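Long-range contacts in glucose-binding protein (Thermus thermophilus HB27, PDB 2B3B), which binds glucose in its cleft and probably serves as the sugar-recognising part of a binding-protein-dependent transport system: residues E4-W9 / V44-V49; P115-R120 / K312-A317; L172-A177 / S345-A350. All blocks are in the same frame, centred on the assembly; numbering follows the deposited sequence.

Contact 1: residues E4-W9 / V44-V49; sequences EIFSWW and VNARAV. With GLC (alpha-D-glucopyranose), chain G.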
loop_
_atom_site.group_PDB
_atom_site.type_symbol
_atom_site.label_atom_id
_atom_site.label_comp_id
_atom_site.label_asym_id
_atom_site.label_seq_id
_atom_site.Cartn_x
_atom_site.Cartn_y
_atom_site.Cartn_z
ATOM N N GLU A 4 14.232 -1.823 19.012
ATOM C CA GLU A 4 13.164 -2.742 18.585
ATOM C C GLU A 4 12.337 -2.072 17.506
ATOM O O GLU A 4 11.726 -1.037 17.746
ATOM C CB GLU A 4 12.266 -3.111 19.754
ATOM C CG GLU A 4 11.287 -4.227 19.429
ATOM C CD GLU A 4 10.260 -4.377 20.500
ATOM O OE1 GLU A 4 10.003 -3.353 21.195
ATOM O OE2 GLU A 4 9.724 -5.508 20.665
ATOM N N ILE A 5 12.359 -2.658 16.319
ATOM C CA ILE A 5 11.689 -2.110 15.148
ATOM C C ILE A 5 10.491 -3.011 14.844
ATOM O O ILE A 5 10.653 -4.208 14.605
ATOM C CB ILE A 5 12.590 -2.122 13.925
ATOM C CG1 ILE A 5 13.840 -1.248 14.143
ATOM C CG2 ILE A 5 11.856 -1.624 12.681
ATOM C CD1 ILE A 5 14.958 -1.638 13.233
ATOM N N PHE A 6 9.314 -2.403 14.838
ATOM C CA PHE A 6 8.064 -3.119 14.656
ATOM C C PHE A 6 7.566 -2.873 13.224
ATOM O O PHE A 6 7.559 -1.745 12.736
ATOM C CB PHE A 6 7.099 -2.614 15.724
ATOM C CG PHE A 6 5.792 -3.383 15.824
ATOM C CD1 PHE A 6 5.597 -4.313 16.841
ATOM C CD2 PHE A 6 4.748 -3.107 14.958
ATOM C CE1 PHE A 6 4.403 -5.008 16.962
ATOM C CE2 PHE A 6 3.530 -3.773 15.095
ATOM C CZ PHE A 6 3.374 -4.739 16.088
ATOM N N SER A 7 7.189 -3.940 12.531
ATOM C CA SER A 7 6.729 -3.844 11.158
ATOM C C SER A 7 5.994 -5.132 10.763
ATOM O O SER A 7 5.908 -6.081 11.545
ATOM C CB SER A 7 7.916 -3.633 10.207
ATOM O OG SER A 7 8.616 -4.831 9.931
ATOM N N TRP A 8 5.480 -5.156 9.545
ATOM C CA TRP A 8 4.941 -6.398 9.019
ATOM C C TRP A 8 5.779 -6.936 7.877
ATOM O O TRP A 8 5.314 -7.719 7.051
ATOM C CB TRP A 8 3.463 -6.248 8.670
ATOM C CG TRP A 8 3.022 -5.262 7.651
ATOM C CD1 TRP A 8 2.814 -5.500 6.330
ATOM C CD2 TRP A 8 2.562 -3.931 7.898
ATOM N NE1 TRP A 8 2.290 -4.382 5.714
ATOM C CE2 TRP A 8 2.110 -3.404 6.660
ATOM C CE3 TRP A 8 2.465 -3.139 9.048
ATOM C CZ2 TRP A 8 1.600 -2.101 6.535
ATOM C CZ3 TRP A 8 1.956 -1.828 8.922
ATOM C CH2 TRP A 8 1.547 -1.330 7.677
ATOM N N TRP A 9 7.053 -6.564 7.856
ATOM C CA TRP A 9 7.900 -6.973 6.751
ATOM C C TRP A 9 8.534 -8.336 7.016
ATOM O O TRP A 9 9.753 -8.468 7.104
ATOM C CB TRP A 9 8.937 -5.895 6.468
ATOM C CG TRP A 9 8.327 -4.707 5.842
ATOM C CD1 TRP A 9 7.266 -4.675 4.954
ATOM C CD2 TRP A 9 8.728 -3.347 6.032
ATOM N NE1 TRP A 9 6.979 -3.381 4.620
ATOM C CE2 TRP A 9 7.873 -2.544 5.237
ATOM C CE3 TRP A 9 9.719 -2.726 6.814
ATOM C CZ2 TRP A 9 7.985 -1.156 5.189
ATOM C CZ3 TRP A 9 9.830 -1.339 6.772
ATOM C CH2 TRP A 9 8.970 -0.566 5.962
ATOM N N VAL A 44 -2.713 -5.835 8.706
ATOM C CA VAL A 44 -3.952 -6.104 9.402
ATOM C C VAL A 44 -3.614 -6.719 10.755
ATOM O O VAL A 44 -4.088 -6.256 11.785
ATOM C CB VAL A 44 -4.906 -7.022 8.577
ATOM C CG1 VAL A 44 -6.223 -7.283 9.357
ATOM C CG2 VAL A 44 -5.170 -6.420 7.204
ATOM N N ASN A 45 -2.770 -7.741 10.770
ATOM C CA ASN A 45 -2.352 -8.322 12.044
ATOM C C ASN A 45 -1.455 -7.386 12.865
ATOM O O ASN A 45 -1.583 -7.316 14.078
ATOM C CB ASN A 45 -1.657 -9.670 11.819
ATOM C CG ASN A 45 -2.599 -10.710 11.232
ATOM O OD1 ASN A 45 -3.820 -10.582 11.377
ATOM N ND2 ASN A 45 -2.051 -11.720 10.560
ATOM N N ALA A 46 -0.545 -6.678 12.199
ATOM C CA ALA A 46 0.402 -5.770 12.913
ATOM C C ALA A 46 -0.332 -4.692 13.710
ATOM O O ALA A 46 0.028 -4.395 14.853
ATOM C CB ALA A 46 1.378 -5.142 11.951
ATOM N N ARG A 47 -1.327 -4.094 13.058
ATOM C CA ARG A 47 -2.282 -3.127 13.639
ATOM C C ARG A 47 -2.854 -3.645 14.977
ATOM O O ARG A 47 -2.875 -2.926 15.990
ATOM C CB ARG A 47 -3.376 -2.914 12.576
ATOM C CG ARG A 47 -4.351 -1.763 12.679
ATOM C CD ARG A 47 -4.951 -1.499 11.235
ATOM N NE ARG A 47 -3.888 -1.029 10.319
ATOM C CZ ARG A 47 -3.724 -1.385 9.036
ATOM N NH1 ARG A 47 -4.509 -2.287 8.443
ATOM N NH2 ARG A 47 -2.694 -0.893 8.359
ATOM N N ALA A 48 -3.279 -4.905 14.992
ATOM C CA ALA A 48 -3.905 -5.490 16.181
ATOM C C ALA A 48 -2.929 -5.733 17.320
ATOM O O ALA A 48 -3.248 -5.495 18.499
ATOM C CB ALA A 48 -4.624 -6.798 15.817
ATOM N N VAL A 49 -1.754 -6.220 16.977
ATOM C CA VAL A 49 -0.723 -6.472 17.971
ATOM C C VAL A 49 -0.163 -5.139 18.519
ATOM O O VAL A 49 0.057 -5.000 19.724
ATOM C CB VAL A 49 0.371 -7.346 17.375
ATOM C CG1 VAL A 49 1.528 -7.526 18.360
ATOM C CG2 VAL A 49 -0.240 -8.702 16.986
HETATM C C1 GLC G . 1.377 -2.505 3.189
HETATM C C2 GLC G . 2.739 -1.730 3.122
HETATM C C3 GLC G . 3.838 -2.365 2.258
HETATM C C4 GLC G . 3.699 -3.890 2.215
HETATM C C5 GLC G . 2.292 -4.292 1.733
HETATM C C6 GLC G . 2.017 -5.804 1.694
HETATM O O1 GLC G . 0.238 -1.756 2.988
HETATM O O2 GLC G . 2.619 -0.307 2.961
HETATM O O3 GLC G . 5.093 -2.046 2.839
HETATM O O4 GLC G . 4.667 -4.442 1.339
HETATM O O5 GLC G . 1.244 -3.749 2.519
HETATM O O6 GLC G . 2.150 -6.369 2.964
#
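Phe6 and Trp8 meet Ala46 and Val49 in an apolar strand-to-helix contact of the periplasmic binding protein fold, at the sugar end of its larger sheet. Strand 2-7 lies between the parallel strands 32-37 and 62-66, and helix 44-55 is the helix of the beta-alpha-beta crossover joining those two neighbours. Its first turns therefore pack across strand 2-7, while helix 15-27 receives Ile5 and Ser7. Phe6 extends toward the helix with CG anti to the backbone N (chi1 -172°). Its ring presents an edge rather than a face: Ala46 O lies in the ring plane, 3.6 Å from Phe6 CE2. Further round the same edge Val49 CG1 comes within 4.0 Å of Phe6 CZ. The small Ala46 lets the helix approach closely, and its methyl reaches Trp8 too, with Ala46 CB 3.7 Å from Trp8 CE3. Arg47 brings its guanidinium only loosely to the Trp8 ring, its stronger partner being Glu354 through a salt bridge. Beyond the strand the chain turns both indoles to the sugar. The ST turn at Ser7, where Trp9 N donates to Ser7 OG at 3.1 Å, fixes the backbone at this bend. Trp8 turns the edge running from NE1 to CZ2 to the glucose, C1 of the sugar lying in the ring plane, and Trp8 NE1 makes a weak bond of 3.4 Å to ring oxygen O5. The firmer link is from the next residue: Trp9 NE1 donates to glucose O3 at 2.9 Å, nearly straight at 163°, with O3 in the plane of the indole.

Contact 2: residues P115-R120 / K312-A317; sequences PVNIHR and KGSIAA. With GLC (alpha-D-glucopyranose), chain G.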
loop_
_atom_site.group_PDB
_atom_site.type_symbol
_atom_site.label_atom_id
_atom_site.label_comp_id
_atom_site.label_asym_id
_atom_site.label_seq_id
_atom_site.Cartn_x
_atom_site.Cartn_y
_atom_site.Cartn_z
ATOM N N PRO A 115 8.815 9.241 6.265
ATOM C CA PRO A 115 8.612 8.375 5.113
ATOM C C PRO A 115 9.881 7.706 4.576
ATOM O O PRO A 115 10.929 8.372 4.379
ATOM C CB PRO A 115 8.033 9.301 4.058
ATOM C CG PRO A 115 7.831 10.622 4.709
ATOM C CD PRO A 115 8.548 10.667 5.965
ATOM N N VAL A 116 9.781 6.410 4.290
ATOM C CA VAL A 116 10.925 5.664 3.788
ATOM C C VAL A 116 10.780 5.385 2.312
ATOM O O VAL A 116 11.759 5.102 1.611
ATOM C CB VAL A 116 11.196 4.394 4.629
ATOM C CG1 VAL A 116 10.070 3.403 4.535
ATOM C CG2 VAL A 116 12.522 3.714 4.183
ATOM N N ASN A 117 9.549 5.498 1.813
ATOM C CA ASN A 117 9.244 5.056 0.485
ATOM C C ASN A 117 7.943 5.641 -0.023
ATOM O O ASN A 117 7.236 6.343 0.705
ATOM C CB ASN A 117 9.189 3.513 0.442
ATOM C CG ASN A 117 7.950 2.915 1.131
ATOM O OD1 ASN A 117 7.036 3.624 1.532
ATOM N ND2 ASN A 117 7.930 1.586 1.262
ATOM N N ILE A 118 7.674 5.359 -1.285
ATOM C CA ILE A 118 6.357 5.536 -1.902
ATOM C C ILE A 118 6.030 4.199 -2.603
ATOM O O ILE A 118 6.824 3.719 -3.421
ATOM C CB ILE A 118 6.345 6.641 -2.973
ATOM C CG1 ILE A 118 6.799 8.005 -2.389
ATOM C CG2 ILE A 118 4.965 6.738 -3.640
ATOM C CD1 ILE A 118 5.758 8.647 -1.482
ATOM N N HIS A 119 4.881 3.595 -2.268
ATOM C CA HIS A 119 4.315 2.490 -3.055
ATOM C C HIS A 119 3.132 3.000 -3.858
ATOM O O HIS A 119 2.472 3.961 -3.488
ATOM C CB HIS A 119 3.830 1.316 -2.185
ATOM C CG HIS A 119 4.881 0.307 -1.839
ATOM N ND1 HIS A 119 5.495 -0.488 -2.781
ATOM C CD2 HIS A 119 5.383 -0.076 -0.638
ATOM C CE1 HIS A 119 6.354 -1.289 -2.177
ATOM N NE2 HIS A 119 6.302 -1.062 -0.879
ATOM N N ARG A 120 2.849 2.316 -4.951
ATOM C CA ARG A 120 1.680 2.577 -5.778
ATOM C C ARG A 120 0.744 1.389 -5.637
ATOM O O ARG A 120 1.201 0.244 -5.677
ATOM C CB ARG A 120 2.099 2.698 -7.223
ATOM C CG ARG A 120 0.988 3.084 -8.168
ATOM C CD ARG A 120 1.532 3.296 -9.530
ATOM N NE ARG A 120 0.529 3.823 -10.446
ATOM C CZ ARG A 120 0.772 4.195 -11.699
ATOM N NH1 ARG A 120 1.985 4.105 -12.202
ATOM N NH2 ARG A 120 -0.201 4.683 -12.454
ATOM N N LYS A 312 12.715 -3.621 -2.410
ATOM C CA LYS A 312 11.294 -3.600 -2.031
ATOM C C LYS A 312 10.279 -3.512 -3.192
ATOM O O LYS A 312 9.173 -4.040 -3.065
ATOM C CB LYS A 312 11.094 -2.426 -1.076
ATOM C CG LYS A 312 9.726 -2.302 -0.405
ATOM C CD LYS A 312 9.571 -3.282 0.684
ATOM C CE LYS A 312 8.437 -2.870 1.623
ATOM N NZ LYS A 312 7.127 -3.140 0.956
ATOM N N GLY A 313 10.625 -2.821 -4.272
ATOM C CA GLY A 313 9.696 -2.504 -5.356
ATOM C C GLY A 313 8.992 -1.150 -5.238
ATOM O O GLY A 313 8.376 -0.662 -6.184
ATOM N N SER A 314 9.062 -0.546 -4.069
ATOM C CA SER A 314 8.637 0.845 -3.878
ATOM C C SER A 314 9.715 1.751 -4.453
ATOM O O SER A 314 10.815 1.281 -4.745
ATOM C CB SER A 314 8.509 1.156 -2.397
ATOM O OG SER A 314 9.578 0.608 -1.653
ATOM N N ILE A 315 9.419 3.044 -4.552
ATOM C CA ILE A 315 10.448 4.046 -4.880
ATOM C C ILE A 315 10.758 4.840 -3.601
ATOM O O ILE A 315 10.041 4.746 -2.606
ATOM C CB ILE A 315 10.009 4.948 -6.065
ATOM C CG1 ILE A 315 8.795 5.803 -5.672
ATOM C CG2 ILE A 315 9.733 4.085 -7.264
ATOM C CD1 ILE A 315 8.203 6.639 -6.762
ATOM N N ALA A 316 11.855 5.592 -3.615
ATOM C CA ALA A 316 12.181 6.464 -2.502
ATOM C C ALA A 316 11.165 7.595 -2.343
ATOM O O ALA A 316 10.606 8.070 -3.324
ATOM C CB ALA A 316 13.612 7.056 -2.667
ATOM N N ALA A 317 10.915 8.000 -1.103
ATOM C CA ALA A 317 10.176 9.248 -0.841
ATOM C C ALA A 317 11.063 10.504 -1.109
ATOM O O ALA A 317 10.584 11.515 -1.617
ATOM C CB ALA A 317 9.639 9.251 0.581
HETATM C C1 GLC G . 1.377 -2.505 3.189
HETATM C C2 GLC G . 2.739 -1.730 3.122
HETATM C C3 GLC G . 3.838 -2.365 2.258
HETATM C C4 GLC G . 3.699 -3.890 2.215
HETATM C C5 GLC G . 2.292 -4.292 1.733
HETATM C C6 GLC G . 2.017 -5.804 1.694
HETATM O O1 GLC G . 0.238 -1.756 2.988
HETATM O O2 GLC G . 2.619 -0.307 2.961
HETATM O O3 GLC G . 5.093 -2.046 2.839
HETATM O O4 GLC G . 4.667 -4.442 1.339
HETATM O O5 GLC G . 1.244 -3.749 2.519
HETATM O O6 GLC G . 2.150 -6.369 2.964
#
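Ile118 and Ile315 pair as an antiparallel hydrogen-bonded bridge, a single one, which ties the chain at Ile118 to the loop after helix 302-312. Ile118 N reaches Ile315 O at 2.8 Å and Ile315 N returns to Ile118 O at 2.9 Å; alongside, Ile118 CB packs on Ile315 CG1. The tight part continues toward the sugar. Ser314 CB sits over the centre of the His119 ring, 3.4 Å from its centroid, a CH-pi contact that leaves the imidazole little room to tilt. Gly313 makes the turn into this loop at a positive phi that would jam a CB against the preceding carbonyl oxygen. Lys312, bent at chi2 (76°) and chi4 (75°), crosses the histidine at about a right angle and curls its amine to the ring's edge, where Lys312 NZ donates to His119 NE2 at 2.9 Å from 20° out of the ring plane. The other end is looser, held by apolar contacts and no hydrogen bond between the segments: Pro115 CB touches Ala317 CB at 3.8 Å, Ile118 CG1 lies 4.3 Å from Ala317 CB, and Ala316 CB turns away. No solvent side exists here, since every touching residue is buried, and Asn117 N finds no partner in the model. At the sugar, Lys312 NZ also donates to glucose O4 at 2.8 Å and to glucose O3 at 3.0 Å. As NE2 of His119 accepts from the lysine and ND1 bonds to Asp243, the imidazole is probably neutral with its proton on ND1, which would leave the ammonium its other N-H bonds for two sugar hydroxyls.

Contact 3: residues L172-A177 / S345-A350; sequences LWESVA and SLVHGA. With GLC (alpha-D-glucopyranose), chain G.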
loop_
_atom_site.group_PDB
_atom_site.type_symbol
_atom_site.label_atom_id
_atom_site.label_comp_id
_atom_site.label_asym_id
_atom_site.label_seq_id
_atom_site.Cartn_x
_atom_site.Cartn_y
_atom_site.Cartn_z
ATOM N N LEU A 172 -8.160 -4.514 -4.784
ATOM C CA LEU A 172 -8.795 -4.492 -6.080
ATOM C C LEU A 172 -9.903 -3.448 -6.150
ATOM O O LEU A 172 -9.977 -2.681 -7.106
ATOM C CB LEU A 172 -9.348 -5.863 -6.411
ATOM C CG LEU A 172 -10.155 -6.005 -7.690
ATOM C CD1 LEU A 172 -9.269 -5.734 -8.871
ATOM C CD2 LEU A 172 -10.675 -7.447 -7.700
ATOM N N TRP A 173 -10.740 -3.405 -5.122
ATOM C CA TRP A 173 -11.863 -2.480 -5.091
ATOM C C TRP A 173 -11.409 -1.027 -5.260
ATOM O O TRP A 173 -12.047 -0.270 -5.980
ATOM C CB TRP A 173 -12.670 -2.621 -3.795
ATOM C CG TRP A 173 -13.880 -1.741 -3.766
ATOM C CD1 TRP A 173 -15.128 -2.058 -4.249
ATOM C CD2 TRP A 173 -13.979 -0.383 -3.262
ATOM N NE1 TRP A 173 -15.987 -0.985 -4.082
ATOM C CE2 TRP A 173 -15.322 0.042 -3.470
ATOM C CE3 TRP A 173 -13.075 0.502 -2.665
ATOM C CZ2 TRP A 173 -15.775 1.310 -3.092
ATOM C CZ3 TRP A 173 -13.514 1.757 -2.302
ATOM C CH2 TRP A 173 -14.864 2.150 -2.507
ATOM N N GLU A 174 -10.316 -0.625 -4.609
ATOM C CA GLU A 174 -9.932 0.798 -4.678
ATOM C C GLU A 174 -9.477 1.194 -6.070
ATOM O O GLU A 174 -9.750 2.303 -6.500
ATOM C CB GLU A 174 -8.951 1.219 -3.566
ATOM C CG GLU A 174 -7.527 0.630 -3.623
ATOM C CD GLU A 174 -6.671 1.149 -2.479
ATOM O OE1 GLU A 174 -7.244 1.736 -1.528
ATOM O OE2 GLU A 174 -5.435 0.973 -2.512
ATOM N N SER A 175 -8.866 0.276 -6.811
ATOM C CA SER A 175 -8.562 0.531 -8.226
ATOM C C SER A 175 -9.833 0.677 -9.066
ATOM O O SER A 175 -9.947 1.588 -9.903
ATOM C CB SER A 175 -7.730 -0.593 -8.820
ATOM O OG SER A 175 -6.364 -0.356 -8.615
ATOM N N VAL A 176 -10.771 -0.237 -8.866
ATOM C CA VAL A 176 -12.048 -0.178 -9.593
ATOM C C VAL A 176 -12.707 1.147 -9.274
ATOM O O VAL A 176 -13.074 1.863 -10.183
ATOM C CB VAL A 176 -12.982 -1.377 -9.265
ATOM C CG1 VAL A 176 -14.360 -1.221 -9.925
ATOM C CG2 VAL A 176 -12.350 -2.689 -9.722
ATOM N N ALA A 177 -12.848 1.488 -7.986
ATOM C CA ALA A 177 -13.499 2.737 -7.575
ATOM C C ALA A 177 -12.837 3.964 -8.187
ATOM O O ALA A 177 -13.529 4.863 -8.668
ATOM C CB ALA A 177 -13.515 2.864 -6.053
ATOM N N SER A 345 -4.329 5.976 -1.228
ATOM C CA SER A 345 -4.960 4.676 -1.021
ATOM C C SER A 345 -5.832 4.706 0.238
ATOM O O SER A 345 -5.520 5.389 1.233
ATOM C CB SER A 345 -3.881 3.573 -0.941
ATOM O OG SER A 345 -4.318 2.401 -0.275
ATOM N N LEU A 346 -6.942 3.976 0.165
ATOM C CA LEU A 346 -7.754 3.662 1.319
ATOM C C LEU A 346 -7.157 2.489 2.088
ATOM O O LEU A 346 -7.005 2.534 3.314
ATOM C CB LEU A 346 -9.185 3.263 0.874
ATOM C CG LEU A 346 -9.999 2.390 1.837
ATOM C CD1 LEU A 346 -10.344 3.156 3.097
ATOM C CD2 LEU A 346 -11.316 1.923 1.159
ATOM N N VAL A 347 -6.859 1.411 1.364
ATOM C CA VAL A 347 -6.493 0.165 2.007
ATOM C C VAL A 347 -5.145 0.295 2.709
ATOM O O VAL A 347 -4.904 -0.387 3.727
ATOM C CB VAL A 347 -6.520 -1.024 1.012
ATOM C CG1 VAL A 347 -6.034 -2.303 1.679
ATOM C CG2 VAL A 347 -7.971 -1.222 0.531
ATOM N N HIS A 348 -4.329 1.225 2.222
ATOM C CA HIS A 348 -2.990 1.439 2.763
ATOM C C HIS A 348 -2.812 2.820 3.433
ATOM O O HIS A 348 -1.714 3.395 3.399
ATOM C CB HIS A 348 -1.960 1.146 1.694
ATOM C CG HIS A 348 -2.154 -0.204 1.068
ATOM N ND1 HIS A 348 -1.768 -1.386 1.685
ATOM C CD2 HIS A 348 -2.788 -0.560 -0.073
ATOM C CE1 HIS A 348 -2.119 -2.403 0.917
ATOM N NE2 HIS A 348 -2.765 -1.933 -0.142
ATOM N N GLY A 349 -3.914 3.314 4.010
ATOM C CA GLY A 349 -3.868 4.272 5.109
ATOM C C GLY A 349 -3.746 5.753 4.817
ATOM O O GLY A 349 -3.677 6.559 5.756
ATOM N N ALA A 350 -3.750 6.141 3.546
ATOM C CA ALA A 350 -3.528 7.539 3.240
ATOM C C ALA A 350 -4.793 8.399 3.516
ATOM O O ALA A 350 -4.678 9.484 4.108
ATOM C CB ALA A 350 -3.010 7.722 1.836
HETATM C C1 GLC G . 1.377 -2.505 3.189
HETATM C C2 GLC G . 2.739 -1.730 3.122
HETATM C C3 GLC G . 3.838 -2.365 2.258
HETATM C C4 GLC G . 3.699 -3.890 2.215
HETATM C C5 GLC G . 2.292 -4.292 1.733
HETATM C C6 GLC G . 2.017 -5.804 1.694
HETATM O O1 GLC G . 0.238 -1.756 2.988
HETATM O O2 GLC G . 2.619 -0.307 2.961
HETATM O O3 GLC G . 5.093 -2.046 2.839
HETATM O O4 GLC G . 4.667 -4.442 1.339
HETATM O O5 GLC G . 1.244 -3.749 2.519
HETATM O O6 GLC G . 2.150 -6.369 2.964
#
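Glu174 reaches out of helix 166-191 and plugs its carboxylate into the type I turn that runs from Leu346 to Gly349. At CB the chain leaves the helix toward the turn, with CG set between the backbone N and the carbonyl carbon (chi1 68°), and the extended chain beyond it carries CD across to the turn. CD arrives beside Ser345 OG and Val347 CG2, and each oxygen then has its own work. OE1 accepts two consecutive amides: Leu346 N lies 2.8 Å from Glu174 OE1, 25° out of the carboxylate plane, and Val347 N lies 2.9 Å from the same OE1, 33° out on the opposite face, both on the syn side. OE2 uses its syn lone pair for Ser345 OG, 2.9 Å away, takes a further bond from Ser121, and comes to 3.9 Å from His348 CD2 at the ring's edge. Ser345 OG passes the grip on: in an ST motif it accepts from His348 N at 2.8 Å. His348 is thus positioned from the second shell, with Val347 CG1 over one face, toward the rim, its NE2 bonded to His171, and its ND1 turned to glucose O1; the 2.4 Å modelled between His348 ND1 and O1 is doubtfully short. A leucine in place of Glu174 would probably leave the Leu346 and Val347 amides and the Ser345 hydroxyl without their acceptor, and the turn that carries His348 free to shift. Away from the carboxylate, Trp173 CZ3 meets Leu346 CD2 at 4.1 Å. The contact thus joins helix 166-191 to the loop between strand 341-344 and helix 354-370, with Met274 of strand 272-280 packed against both Glu174 and Ser345.

How the contacts relate
All three contacts converge on the bound glucose, yet each reaches it differently. All are buried where they touch, but in contact 1 Arg47 and Val49 are partly exposed and the outer side of its helix is exposed. Contacts 1 and 2 both reach the larger sheet and touch each other, Trp9 NE1 lying 3.4 Å from Lys312 CE; contact 3 stays about 5 Å from contact 1 and about 7 Å from contact 2 at the nearest atoms. Across the segments, contact 1 is apolar, contact 2 mixes backbone bridging with a lysine-histidine bond, and contact 3 depends on one carboxylate. The segments of contacts 2 and 3 alternate along the chain, while contact 1 closes before either opens.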